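Local coordinates for protein mannose-specific lectin 3 chain 1 (Crocus vernus, PDB 3MEZ) that probably binds mannose, as the domain 1 chain of a bulb-type lectin heterotetramer built from two kinds of chain, at residues Q61-S66 with N70-V75; C30-Y35 with C52-N57; Y87-T90 with H96-I99. One frame throughout, in Å; residues are numbered along the deposited sequence.

Contact 1 (Q61-S66 with N70-V75); sequences QLEIHS and NTPVWV
I64 and W74 form the hydrogen-bonded antiparallel pair at the centre of this hairpin. I64 N donates to W74 O at 3.1 Å, with an N-H...O angle of 160°. The carbonyl of I64 turns instead to V73, whose N donates to I64 O at 2.7 Å. That bond is bent, at 132°. W74 O also receives a weaker CA-H...O contact from E63 CA, next to I64 in the same strand. L62 O takes a similar contact from V75 CA at 3.5 Å.

Apolar contacts lie beside this ladder. CD1 of I64 meets W74 CE3 at 3.4 Å and approaches the indole obliquely. CG of W74 is anti to its own N (chi1 176°), and the six-membered ring reaches both I64 and L62, whose CB also meets it obliquely. Next to them, V73 CG2 touches S66 CB at 3.6 Å. V73 CB lies against I64 CG2.

The other side of the sheet carries E63, V75 and more polar groups. P72 lies alongside H65, with its CB 4.1 Å above the imidazole plane and offset toward the rim. V75 CG1 touches the Q61 amide, 3.3 Å from NE2. That NE2 is bonded to P77 O. E63 OE2 forms a salt bridge with R55 of strand 53-56, and OE1 is hydrogen-bonded to N57 just beyond it.

V73 and W74 both face I64, which makes a classic beta bulge. It lies in the hairpin of strands 62-65 and 74-76, in one of the antiparallel sheets of the beta-prism II fold of monocot mannose-binding lectins.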
loop_
_atom_site.group_PDB
_atom_site.type_symbol
_atom_site.label_atom_id
_atom_site.label_comp_id
_atom_site.label_asym_id
_atom_site.label_seq_id
_atom_site.Cartn_x
_atom_site.Cartn_y
_atom_site.Cartn_z
ATOM N N GLN A 61 1.871 -20.479 -21.976
ATOM C CA GLN A 61 0.826 -20.272 -22.950
ATOM C C GLN A 61 -0.513 -20.871 -22.486
ATOM O O GLN A 61 -0.557 -21.867 -21.849
ATOM C CB GLN A 61 1.130 -20.928 -24.301
ATOM C CG GLN A 61 2.405 -20.555 -25.042
ATOM C CD GLN A 61 2.737 -21.558 -26.108
ATOM O OE1 GLN A 61 2.986 -22.698 -25.819
ATOM N NE2 GLN A 61 2.723 -21.130 -27.324
ATOM N N LEU A 62 -1.598 -20.219 -22.832
ATOM C CA LEU A 62 -2.923 -20.770 -22.643
ATOM C C LEU A 62 -3.236 -21.651 -23.826
ATOM O O LEU A 62 -2.876 -21.316 -24.890
ATOM C CB LEU A 62 -3.977 -19.666 -22.525
ATOM C CG LEU A 62 -3.970 -18.798 -21.282
ATOM C CD1 LEU A 62 -4.965 -17.749 -21.431
ATOM C CD2 LEU A 62 -4.248 -19.631 -20.113
ATOM N N GLU A 63 -3.890 -22.768 -23.616
ATOM C CA GLU A 63 -4.360 -23.647 -24.655
ATOM C C GLU A 63 -5.842 -23.950 -24.505
ATOM O O GLU A 63 -6.242 -24.438 -23.500
ATOM C CB GLU A 63 -3.613 -24.979 -24.598
ATOM C CG GLU A 63 -2.109 -24.898 -24.483
ATOM C CD GLU A 63 -1.409 -26.227 -24.697
ATOM O OE1 GLU A 63 -0.220 -26.237 -24.912
ATOM O OE2 GLU A 63 -2.057 -27.248 -24.680
ATOM N N ILE A 64 -6.636 -23.685 -25.516
ATOM C CA ILE A 64 -8.030 -24.107 -25.545
ATOM C C ILE A 64 -8.122 -25.450 -26.235
ATOM O O ILE A 64 -7.644 -25.601 -27.324
ATOM C CB ILE A 64 -8.956 -23.073 -26.245
ATOM C CG1 ILE A 64 -8.945 -21.731 -25.523
ATOM C CG2 ILE A 64 -10.324 -23.574 -26.335
ATOM C CD1 ILE A 64 -9.704 -20.679 -26.207
ATOM N N HIS A 65 -8.723 -26.415 -25.562
ATOM C CA HIS A 65 -8.907 -27.780 -26.064
ATOM C C HIS A 65 -10.361 -28.132 -26.217
ATOM O O HIS A 65 -11.157 -27.780 -25.412
ATOM C CB HIS A 65 -8.297 -28.803 -25.149
ATOM C CG HIS A 65 -6.816 -28.867 -25.199
ATOM N ND1 HIS A 65 -6.014 -28.172 -24.331
ATOM C CD2 HIS A 65 -5.985 -29.562 -25.994
ATOM C CE1 HIS A 65 -4.756 -28.433 -24.592
ATOM N NE2 HIS A 65 -4.713 -29.273 -25.594
ATOM N N SER A 66 -10.669 -28.866 -27.263
ATOM C CA SER A 66 -12.018 -29.205 -27.622
ATOM C C SER A 66 -12.299 -30.660 -27.384
ATOM O O SER A 66 -11.417 -31.441 -27.262
ATOM C CB SER A 66 -12.265 -28.888 -29.080
ATOM O OG SER A 66 -13.569 -29.205 -29.431
ATOM N N ASN A 70 -8.106 -33.341 -31.597
ATOM C CA ASN A 70 -6.928 -33.669 -30.813
ATOM C C ASN A 70 -5.965 -32.544 -30.532
ATOM O O ASN A 70 -5.385 -32.479 -29.494
ATOM C CB ASN A 70 -6.182 -34.790 -31.495
ATOM C CG ASN A 70 -6.534 -36.130 -30.934
ATOM O OD1 ASN A 70 -5.734 -36.745 -30.255
ATOM N ND2 ASN A 70 -7.729 -36.587 -31.205
ATOM N N THR A 71 -5.736 -31.708 -31.512
ATOM C CA THR A 71 -4.928 -30.540 -31.322
ATOM C C THR A 71 -5.736 -29.375 -30.755
ATOM O O THR A 71 -6.916 -29.282 -31.002
ATOM C CB THR A 71 -4.344 -30.095 -32.630
ATOM O OG1 THR A 71 -3.564 -28.911 -32.421
ATOM C CG2 THR A 71 -5.436 -29.787 -33.612
ATOM N N PRO A 72 -5.073 -28.465 -30.058
ATOM C CA PRO A 72 -5.755 -27.364 -29.410
ATOM C C PRO A 72 -6.467 -26.483 -30.405
ATOM O O PRO A 72 -6.071 -26.358 -31.505
ATOM C CB PRO A 72 -4.623 -26.583 -28.760
ATOM C CG PRO A 72 -3.551 -27.473 -28.668
ATOM C CD PRO A 72 -3.687 -28.546 -29.644
ATOM N N VAL A 73 -7.574 -25.949 -29.992
ATOM C CA VAL A 73 -8.293 -24.979 -30.724
ATOM C C VAL A 73 -7.579 -23.641 -30.893
ATOM O O VAL A 73 -7.779 -22.973 -31.863
ATOM C CB VAL A 73 -9.652 -24.781 -30.062
ATOM C CG1 VAL A 73 -10.386 -23.747 -30.744
ATOM C CG2 VAL A 73 -10.390 -26.057 -30.134
ATOM N N TRP A 74 -6.841 -23.224 -29.882
ATOM C CA TRP A 74 -6.197 -21.930 -29.867
ATOM C C TRP A 74 -5.028 -22.011 -28.913
ATOM O O TRP A 74 -5.082 -22.679 -27.955
ATOM C CB TRP A 74 -7.242 -20.898 -29.450
ATOM C CG TRP A 74 -6.885 -19.466 -29.258
ATOM C CD1 TRP A 74 -6.834 -18.503 -30.191
ATOM C CD2 TRP A 74 -6.661 -18.828 -28.029
ATOM N NE1 TRP A 74 -6.540 -17.310 -29.627
ATOM C CE2 TRP A 74 -6.432 -17.488 -28.291
ATOM C CE3 TRP A 74 -6.612 -19.266 -26.712
ATOM C CZ2 TRP A 74 -6.153 -16.601 -27.307
ATOM C CZ3 TRP A 74 -6.315 -18.386 -25.763
ATOM C CH2 TRP A 74 -6.120 -17.063 -26.051
ATOM N N VAL A 75 -3.948 -21.340 -29.237
ATOM C CA VAL A 75 -2.790 -21.253 -28.369
ATOM C C VAL A 75 -2.351 -19.826 -28.282
ATOM O O VAL A 75 -2.309 -19.186 -29.271
ATOM C CB VAL A 75 -1.644 -22.095 -28.883
ATOM C CG1 VAL A 75 -0.462 -21.835 -28.073
ATOM C CG2 VAL A 75 -2.009 -23.545 -28.841
#

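Contact 2 (C30-Y35 with C52-N57)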
loop_
_atom_site.group_PDB
_atom_site.type_symbol
_atom_site.label_atom_id
_atom_site.label_comp_id
_atom_site.label_asym_id
_atom_site.label_seq_id
_atom_site.Cartn_x
_atom_site.Cartn_y
_atom_site.Cartn_z
ATOM N N CYS A 30 -17.326 -21.925 -26.841
ATOM C CA CYS A 30 -15.895 -22.142 -27.031
ATOM C C CYS A 30 -15.054 -20.858 -27.113
ATOM O O CYS A 30 -13.882 -20.906 -27.265
ATOM C CB CYS A 30 -15.554 -23.118 -28.177
ATOM S SG CYS A 30 -13.931 -23.972 -28.043
ATOM N N ASN A 31 -15.688 -19.718 -27.013
ATOM C CA ASN A 31 -14.978 -18.474 -26.925
ATOM C C ASN A 31 -14.484 -18.168 -25.499
ATOM O O ASN A 31 -15.206 -18.329 -24.569
ATOM C CB ASN A 31 -15.822 -17.350 -27.499
ATOM C CG ASN A 31 -15.016 -16.165 -27.934
ATOM O OD1 ASN A 31 -13.860 -16.249 -28.176
ATOM N ND2 ASN A 31 -15.659 -15.049 -28.015
ATOM N N LEU A 32 -13.231 -17.743 -25.393
ATOM C CA LEU A 32 -12.601 -17.308 -24.173
ATOM C C LEU A 32 -12.562 -15.797 -24.145
ATOM O O LEU A 32 -11.894 -15.193 -24.920
ATOM C CB LEU A 32 -11.175 -17.784 -24.165
ATOM C CG LEU A 32 -10.427 -18.136 -22.877
ATOM C CD1 LEU A 32 -8.938 -17.839 -22.889
ATOM C CD2 LEU A 32 -11.100 -17.670 -21.685
ATOM N N VAL A 33 -13.296 -15.228 -23.210
ATOM C CA VAL A 33 -13.551 -13.823 -23.164
ATOM C C VAL A 33 -13.193 -13.222 -21.818
ATOM O O VAL A 33 -13.559 -13.743 -20.805
ATOM C CB VAL A 33 -15.022 -13.552 -23.514
ATOM C CG1 VAL A 33 -15.347 -12.073 -23.578
ATOM C CG2 VAL A 33 -15.370 -14.203 -24.805
ATOM N N LEU A 34 -12.476 -12.110 -21.856
ATOM C CA LEU A 34 -12.212 -11.271 -20.705
ATOM C C LEU A 34 -13.286 -10.195 -20.650
ATOM O O LEU A 34 -13.355 -9.398 -21.551
ATOM C CB LEU A 34 -10.895 -10.543 -20.861
ATOM C CG LEU A 34 -10.050 -10.098 -19.665
ATOM C CD1 LEU A 34 -9.369 -8.800 -19.883
ATOM C CD2 LEU A 34 -10.706 -10.143 -18.351
ATOM N N TYR A 35 -14.111 -10.204 -19.619
ATOM C CA TYR A 35 -15.082 -9.151 -19.436
ATOM C C TYR A 35 -14.599 -8.229 -18.339
ATOM O O TYR A 35 -14.322 -8.638 -17.272
ATOM C CB TYR A 35 -16.468 -9.672 -19.092
ATOM C CG TYR A 35 -17.114 -10.494 -20.134
ATOM C CD1 TYR A 35 -16.995 -11.846 -20.129
ATOM C CD2 TYR A 35 -17.878 -9.926 -21.110
ATOM C CE1 TYR A 35 -17.610 -12.605 -21.076
ATOM C CE2 TYR A 35 -18.499 -10.681 -22.061
ATOM C CZ TYR A 35 -18.364 -12.028 -22.043
ATOM O OH TYR A 35 -18.957 -12.776 -22.997
ATOM N N CYS A 52 -15.467 -27.046 -24.618
ATOM C CA CYS A 52 -14.125 -26.533 -24.546
ATOM C C CYS A 52 -13.626 -26.198 -23.133
ATOM O O CYS A 52 -14.382 -25.783 -22.286
ATOM C CB CYS A 52 -13.960 -25.336 -25.473
ATOM S SG CYS A 52 -14.293 -25.556 -27.204
ATOM N N THR A 53 -12.323 -26.362 -22.965
ATOM C CA THR A 53 -11.620 -26.112 -21.748
ATOM C C THR A 53 -10.303 -25.383 -21.987
ATOM O O THR A 53 -9.747 -25.430 -23.032
ATOM C CB THR A 53 -11.307 -27.397 -21.000
ATOM O OG1 THR A 53 -10.316 -28.105 -21.708
ATOM C CG2 THR A 53 -12.527 -28.271 -20.831
ATOM N N LEU A 54 -9.843 -24.731 -20.948
ATOM C CA LEU A 54 -8.696 -23.865 -20.965
ATOM C C LEU A 54 -7.620 -24.354 -20.021
ATOM O O LEU A 54 -7.864 -24.507 -18.882
ATOM C CB LEU A 54 -9.150 -22.488 -20.466
ATOM C CG LEU A 54 -8.408 -21.197 -20.715
ATOM C CD1 LEU A 54 -7.793 -20.720 -19.492
ATOM C CD2 LEU A 54 -7.394 -21.254 -21.798
ATOM N N ARG A 55 -6.418 -24.508 -20.528
ATOM C CA ARG A 55 -5.267 -24.960 -19.786
ATOM C C ARG A 55 -4.098 -23.955 -19.896
ATOM O O ARG A 55 -3.993 -23.310 -20.859
ATOM C CB ARG A 55 -4.848 -26.307 -20.357
ATOM C CG ARG A 55 -3.632 -26.865 -19.822
ATOM C CD ARG A 55 -3.354 -28.267 -20.356
ATOM N NE ARG A 55 -2.156 -28.292 -21.165
ATOM C CZ ARG A 55 -1.797 -29.250 -22.017
ATOM N NH1 ARG A 55 -0.679 -29.111 -22.688
ATOM N NH2 ARG A 55 -2.540 -30.328 -22.210
ATOM N N LEU A 56 -3.268 -23.852 -18.873
ATOM C CA LEU A 56 -2.033 -23.109 -18.924
ATOM C C LEU A 56 -0.935 -24.134 -18.977
ATOM O O LEU A 56 -0.804 -24.940 -18.105
ATOM C CB LEU A 56 -1.848 -22.299 -17.660
ATOM C CG LEU A 56 -1.130 -20.976 -17.515
ATOM C CD1 LEU A 56 -0.163 -20.969 -16.402
ATOM C CD2 LEU A 56 -0.583 -20.441 -18.737
ATOM N N ASN A 57 -0.129 -24.068 -20.005
ATOM C CA ASN A 57 0.942 -25.029 -20.150
ATOM C C ASN A 57 2.246 -24.688 -19.413
ATOM O O ASN A 57 2.297 -23.781 -18.660
ATOM C CB ASN A 57 1.161 -25.464 -21.604
ATOM C CG ASN A 57 1.810 -24.429 -22.446
ATOM O OD1 ASN A 57 2.420 -23.534 -21.967
ATOM N ND2 ASN A 57 1.684 -24.580 -23.737
#
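C30 and C52 are joined by a disulfide, the tight end of this contact. The SG atoms of C30 and C52 are modelled 1.8 Å apart. This is shorter than a normal disulfide, so the exact length is doubtful. The CB-SG-SG-CB torsion is -96°, close to a right angle. C30 holds its SG anti to the backbone N (chi1 -155°), while the SG of C52 lies beside its own N. The CA atoms of C30 and C52 are 5.3 Å apart.

One step in, L32 meets L54. Their side chains cross at about a right angle, and L32 CD1 rests 3.9 Å from L54 CD2. Here the CA atoms of L32 and L54 are already 8.3 Å apart.

Beyond the leucines the segments part. L34 and L56 turn to other neighbours. Y35 is exposed and R55 only partly so.

The two strands belong to different sheets. Strand 32-35 runs between strands 22-26 and 41-42, and strand 53-56 between 10-11 and 62-65. F24 and I64 pack on L32, and I11 and L62 on L54. The disulfide is packed by M26 and I64, and ties the two sheets together at one end of the interior.

Contact 3 (Y87-T90 with H96-I99). Unlike the reference sequence in segment 87-90: T90 (reference Val).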
loop_
_atom_site.group_PDB
_atom_site.type_symbol
_atom_site.label_atom_id
_atom_site.label_comp_id
_atom_site.label_asym_id
_atom_site.label_seq_id
_atom_site.Cartn_x
_atom_site.Cartn_y
_atom_site.Cartn_z
ATOM N N TYR A 87 4.203 -22.090 -14.408
ATOM C CA TYR A 87 3.755 -20.735 -14.674
ATOM C C TYR A 87 2.442 -20.416 -13.912
ATOM O O TYR A 87 1.788 -21.297 -13.461
ATOM C CB TYR A 87 3.616 -20.522 -16.164
ATOM C CG TYR A 87 4.933 -20.448 -16.906
ATOM C CD1 TYR A 87 5.636 -21.577 -17.213
ATOM C CD2 TYR A 87 5.470 -19.261 -17.263
ATOM C CE1 TYR A 87 6.812 -21.520 -17.862
ATOM C CE2 TYR A 87 6.648 -19.196 -17.907
ATOM C CZ TYR A 87 7.339 -20.330 -18.203
ATOM O OH TYR A 87 8.528 -20.241 -18.847
ATOM N N ALA A 88 2.120 -19.148 -13.760
ATOM C CA ALA A 88 0.878 -18.728 -13.140
ATOM C C ALA A 88 0.179 -17.624 -13.918
ATOM O O ALA A 88 0.813 -16.697 -14.298
ATOM C CB ALA A 88 1.122 -18.294 -11.774
ATOM N N ALA A 89 -1.118 -17.748 -14.133
ATOM C CA ALA A 89 -1.943 -16.698 -14.679
ATOM C C ALA A 89 -2.742 -16.061 -13.554
ATOM O O ALA A 89 -3.396 -16.717 -12.830
ATOM C CB ALA A 89 -2.846 -17.196 -15.738
ATOM N N THR A 90 -2.627 -14.762 -13.444
ATOM C CA THR A 90 -3.309 -14.008 -12.427
ATOM C C THR A 90 -4.218 -12.980 -13.066
ATOM O O THR A 90 -3.769 -12.204 -13.850
ATOM C CB THR A 90 -2.326 -13.248 -11.497
ATOM O OG1 THR A 90 -1.350 -14.125 -10.956
ATOM C CG2 THR A 90 -3.058 -12.535 -10.341
ATOM N N HIS A 96 -6.901 -7.363 -15.794
ATOM C CA HIS A 96 -6.263 -8.074 -16.882
ATOM C C HIS A 96 -5.645 -9.375 -16.417
ATOM O O HIS A 96 -5.379 -9.520 -15.288
ATOM C CB HIS A 96 -5.232 -7.186 -17.573
ATOM C CG HIS A 96 -5.818 -6.362 -18.657
ATOM N ND1 HIS A 96 -6.003 -5.014 -18.532
ATOM C CD2 HIS A 96 -6.340 -6.705 -19.847
ATOM C CE1 HIS A 96 -6.583 -4.553 -19.612
ATOM N NE2 HIS A 96 -6.804 -5.564 -20.425
ATOM N N VAL A 97 -5.417 -10.293 -17.333
ATOM C CA VAL A 97 -4.766 -11.521 -17.010
ATOM C C VAL A 97 -3.339 -11.448 -17.517
ATOM O O VAL A 97 -3.110 -11.274 -18.670
ATOM C CB VAL A 97 -5.451 -12.740 -17.656
ATOM C CG1 VAL A 97 -4.726 -14.004 -17.321
ATOM C CG2 VAL A 97 -6.874 -12.832 -17.246
ATOM N N THR A 98 -2.409 -11.614 -16.614
ATOM C CA THR A 98 -0.991 -11.618 -16.885
ATOM C C THR A 98 -0.391 -12.969 -16.458
ATOM O O THR A 98 -0.727 -13.494 -15.444
ATOM C CB THR A 98 -0.241 -10.509 -16.140
ATOM O OG1 THR A 98 -0.792 -9.244 -16.431
ATOM C CG2 THR A 98 1.146 -10.504 -16.520
ATOM N N ILE A 99 0.502 -13.489 -17.275
ATOM C CA ILE A 99 1.153 -14.745 -17.018
ATOM C C ILE A 99 2.567 -14.492 -16.552
ATOM O O ILE A 99 3.290 -13.810 -17.190
ATOM C CB ILE A 99 1.205 -15.581 -18.262
ATOM C CG1 ILE A 99 -0.197 -15.816 -18.777
ATOM C CG2 ILE A 99 1.975 -16.831 -18.050
ATOM C CD1 ILE A 99 -0.924 -16.632 -18.028
#
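T90 and T98 pair through two backbone hydrogen bonds. T90 N donates to T98 O at 3.0 Å, nearly straight at 173°. T98 N returns a bond to T90 O at 3.1 Å. Weaker CA-H...O contacts fill the ladder on each side of this pair. V97 CA lies 3.4 Å from T90 O, and I99 CA lies 3.4 Å from A88 O.

Side chains meet on the face that carries A89 and I99. V97 has CG1 anti to its N (chi1 179°), and this methyl lies 4.0 Å from A89 CB. I99 CG2 reaches Y87 CD2 at 4.3 Å and meets the ring obliquely. I99 CD1 also points at A89 CB, but the modelled distance is too short to be trusted. T90 differs from the reference sequence, which has Val here.

A second shell holds these groups in place. The hydroxyl of Y87 is bonded to V83 O, and L56 packs on both Y87 and I99. The T98 hydroxyl is bonded to S110 of a chain 2 subunit, and V97 N to T111 of that subunit. W109 of the same subunit packs on T98 and I99.

Strand 88-91 lies between strands 4-6 and 97-106. T98 and I99 form an antiparallel ladder with a chain 2 strand, so the sheet continues across the subunit interface.

Contacts 2 and 3 are buried, whereas contact 1 is only partly so. Contacts 1 and 3 are hairpins held by backbone bonds; they lie on opposite sides of the chain's centre, about 17 Å apart between centres. Contact 2 joins different sheets through a covalent bond and leucines. Its strand 53-56 lies in the same sheet as contact 1, next to strand 62-65. It touches contact 3 in the interior, where L34 lies against H96 and L56 packs between the two contacts. Polar side chains mark the outer side of contact 1, while in contact 3 the hydroxyl of T98 serves the subunit interface and that of Y87 bonds within the chain.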